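Local coordinates for secreted in xylem 3 (Fusarium oxysporum, PDB 5OD4), which is the secreted effector Avr2 of a fungal plant pathogen, with immune-suppressing activity that can be uncoupled from its recognition, probably by the host plant, at residues Val6-Arg11 against Glu80-Pro85. Numbering follows the deposited sequence.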
loop_
_atom_site.group_PDB
_atom_site.type_symbol
_atom_site.label_atom_id
_atom_site.label_comp_id
_atom_site.label_asym_id
_atom_site.label_seq_id
_atom_site.Cartn_x
_atom_site.Cartn_y
_atom_site.Cartn_z
ATOM N N VAL A 6 0.167 12.535 -4.285
ATOM C CA VAL A 6 0.003 13.111 -5.610
ATOM C C VAL A 6 -1.235 12.555 -6.315
ATOM O O VAL A 6 -1.760 13.214 -7.230
ATOM C CB VAL A 6 1.290 12.995 -6.440
ATOM C CG1 VAL A 6 1.432 11.615 -7.040
ATOM C CG2 VAL A 6 1.362 14.098 -7.485
ATOM N N PHE A 7 -1.698 11.362 -5.924
ATOM C CA PHE A 7 -2.894 10.753 -6.489
ATOM C C PHE A 7 -4.010 10.854 -5.441
ATOM O O PHE A 7 -3.726 10.660 -4.255
ATOM C CB PHE A 7 -2.638 9.278 -6.788
ATOM C CG PHE A 7 -1.458 9.033 -7.681
ATOM C CD1 PHE A 7 -1.483 9.435 -9.025
ATOM C CD2 PHE A 7 -0.295 8.444 -7.185
ATOM C CE1 PHE A 7 -0.395 9.196 -9.853
ATOM C CE2 PHE A 7 0.795 8.222 -8.009
ATOM C CZ PHE A 7 0.751 8.599 -9.345
ATOM N N PRO A 8 -5.252 11.134 -5.825
ATOM C CA PRO A 8 -5.784 11.148 -7.197
ATOM C C PRO A 8 -5.756 12.513 -7.859
ATOM O O PRO A 8 -6.406 12.689 -8.909
ATOM C CB PRO A 8 -7.236 10.672 -6.999
ATOM C CG PRO A 8 -7.582 11.234 -5.650
ATOM C CD PRO A 8 -6.348 11.035 -4.833
ATOM N N GLY A 9 -5.035 13.485 -7.301
ATOM C CA GLY A 9 -4.927 14.755 -8.009
ATOM C C GLY A 9 -4.420 14.603 -9.432
ATOM O O GLY A 9 -4.960 15.237 -10.354
ATOM N N ARG A 10 -3.375 13.799 -9.584
ATOM C CA ARG A 10 -2.935 13.331 -10.879
ATOM C C ARG A 10 -3.577 11.987 -11.206
ATOM O O ARG A 10 -3.951 11.226 -10.318
ATOM C CB ARG A 10 -1.433 13.166 -10.923
ATOM C CG ARG A 10 -0.646 14.465 -10.946
ATOM C CD ARG A 10 0.819 14.186 -11.193
ATOM N NE ARG A 10 1.672 15.365 -11.078
ATOM C CZ ARG A 10 2.988 15.289 -10.947
ATOM N NH1 ARG A 10 3.604 14.121 -10.918
ATOM N NH2 ARG A 10 3.701 16.413 -10.857
ATOM N N ARG A 11 -3.650 11.706 -12.503
ATOM C CA ARG A 11 -4.067 10.427 -13.051
ATOM C C ARG A 11 -2.962 9.399 -13.020
ATOM O O ARG A 11 -1.800 9.750 -13.150
ATOM C CB ARG A 11 -4.501 10.611 -14.544
ATOM C CG ARG A 11 -5.788 11.408 -14.684
ATOM C CD ARG A 11 -6.363 11.293 -16.074
ATOM N NE ARG A 11 -6.149 9.965 -16.603
ATOM C CZ ARG A 11 -5.856 9.640 -17.857
ATOM N NH1 ARG A 11 -5.849 10.532 -18.856
ATOM N NH2 ARG A 11 -5.613 8.369 -18.095
ATOM N N GLU A 80 1.520 5.141 -2.199
ATOM C CA GLU A 80 0.622 5.970 -1.397
ATOM C C GLU A 80 -0.534 5.172 -0.894
ATOM O O GLU A 80 -1.120 4.376 -1.637
ATOM C CB GLU A 80 0.116 7.166 -2.228
ATOM C CG GLU A 80 1.199 8.054 -2.750
ATOM C CD GLU A 80 0.748 9.265 -3.542
ATOM O OE1 GLU A 80 -0.449 9.407 -3.872
ATOM O OE2 GLU A 80 1.641 10.120 -3.807
ATOM N N VAL A 81 -0.934 5.466 0.343
ATOM C CA VAL A 81 -2.158 4.941 0.927
ATOM C C VAL A 81 -3.044 6.103 1.339
ATOM O O VAL A 81 -2.611 6.971 2.123
ATOM C CB VAL A 81 -1.888 4.034 2.138
ATOM C CG1 VAL A 81 -3.194 3.570 2.753
ATOM C CG2 VAL A 81 -1.010 2.864 1.739
ATOM N N ARG A 82 -4.278 6.104 0.847
ATOM C CA ARG A 82 -5.324 6.984 1.349
ATOM C C ARG A 82 -6.299 6.156 2.171
ATOM O O ARG A 82 -6.472 4.956 1.940
ATOM C CB ARG A 82 -6.068 7.681 0.207
ATOM C CG ARG A 82 -5.125 8.521 -0.637
ATOM C CD ARG A 82 -5.803 9.329 -1.714
ATOM N NE ARG A 82 -6.529 10.423 -1.143
ATOM C CZ ARG A 82 -7.851 10.561 -1.036
ATOM N NH1 ARG A 82 -8.720 9.653 -1.394
ATOM N NH2 ARG A 82 -8.245 11.667 -0.517
ATOM N N ARG A 83 -6.926 6.801 3.156
ATOM C CA ARG A 83 -7.979 6.137 3.938
ATOM C C ARG A 83 -9.265 6.940 3.816
ATOM O O ARG A 83 -9.242 8.184 3.885
ATOM C CB ARG A 83 -7.561 5.906 5.387
ATOM C CG ARG A 83 -7.385 7.157 6.232
ATOM C CD ARG A 83 -7.011 6.802 7.664
ATOM N NE ARG A 83 -6.878 7.991 8.482
ATOM C CZ ARG A 83 -6.646 7.998 9.786
ATOM N NH1 ARG A 83 -6.614 6.853 10.455
ATOM N NH2 ARG A 83 -6.507 9.138 10.442
ATOM N N ILE A 84 -10.382 6.230 3.654
ATOM C CA ILE A 84 -11.681 6.877 3.536
ATOM C C ILE A 84 -12.567 6.322 4.633
ATOM O O ILE A 84 -12.788 5.097 4.702
ATOM C CB ILE A 84 -12.328 6.701 2.183
ATOM C CG1 ILE A 84 -11.403 7.196 1.078
ATOM C CG2 ILE A 84 -13.672 7.467 2.129
ATOM C CD1 ILE A 84 -12.039 7.233 -0.291
ATOM N N PRO A 85 -13.086 7.178 5.536
ATOM C CA PRO A 85 -14.035 6.753 6.572
ATOM C C PRO A 85 -15.148 5.906 5.992
ATOM O O PRO A 85 -15.740 6.325 5.017
ATOM C CB PRO A 85 -14.551 8.098 7.115
ATOM C CG PRO A 85 -13.337 8.990 7.035
ATOM C CD PRO A 85 -12.719 8.607 5.713
HETATM O O HOH W 1 -2.831 8.256 -3.152
#
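The carboxylate of E80 grips two successive backbone amides of the N-terminal loop. V6 N donates to OE2 of E80 at 2.9 Å, meeting that oxygen on its syn side and 20° out of the carboxylate plane, while F7 N gives a slightly longer bond of 3.1 Å to the syn lone pair of E80 OE1. Both bonds are nearly straight, the one from F7 with an N-H...O angle of 165°. E80 reaches the loop because its chain runs extended beyond CG, carrying the carboxylate away from the strand. A water donates to both E80 OE1 (2.7 Å) and the carbonyl oxygen F7 O, giving OE1 a second donor and tying the loop backbone again to the same carboxylate. The two amides and the water would favour the anion, whereas the nearby carboxylate of E78 would, if charged, tend to raise its pKa.

In this beta-sandwich protein, E80 and R82 lie on strand 77-85, inside a four-stranded antiparallel sheet between strands 94-101 and 119-127. The loop packs against that sheet ahead of strand 17-21; C5, just before V6, touches both E80 and R82 and is disulfide-bonded to C95 on strand 94-101.

Side-chain carbons make van der Waals contacts with the carboxylate oxygens. F7 CD2 comes within 3.5 Å of E80 OE1, with ring and carboxylate planes turned 55° apart, and V6 CG1 sits over the centre of the F7 ring while also touching OE2. Two residues farther along the strand, R82 makes a nonpolar contact with P8 of the loop, which follows a cis peptide bond, with P8 CD 3.6 Å from R82 CD. R82 is bent at chi3, and P8 CD lies over one face of its guanidinium, while NH2 hydrogen-bonds to the carbonyl oxygen of A92.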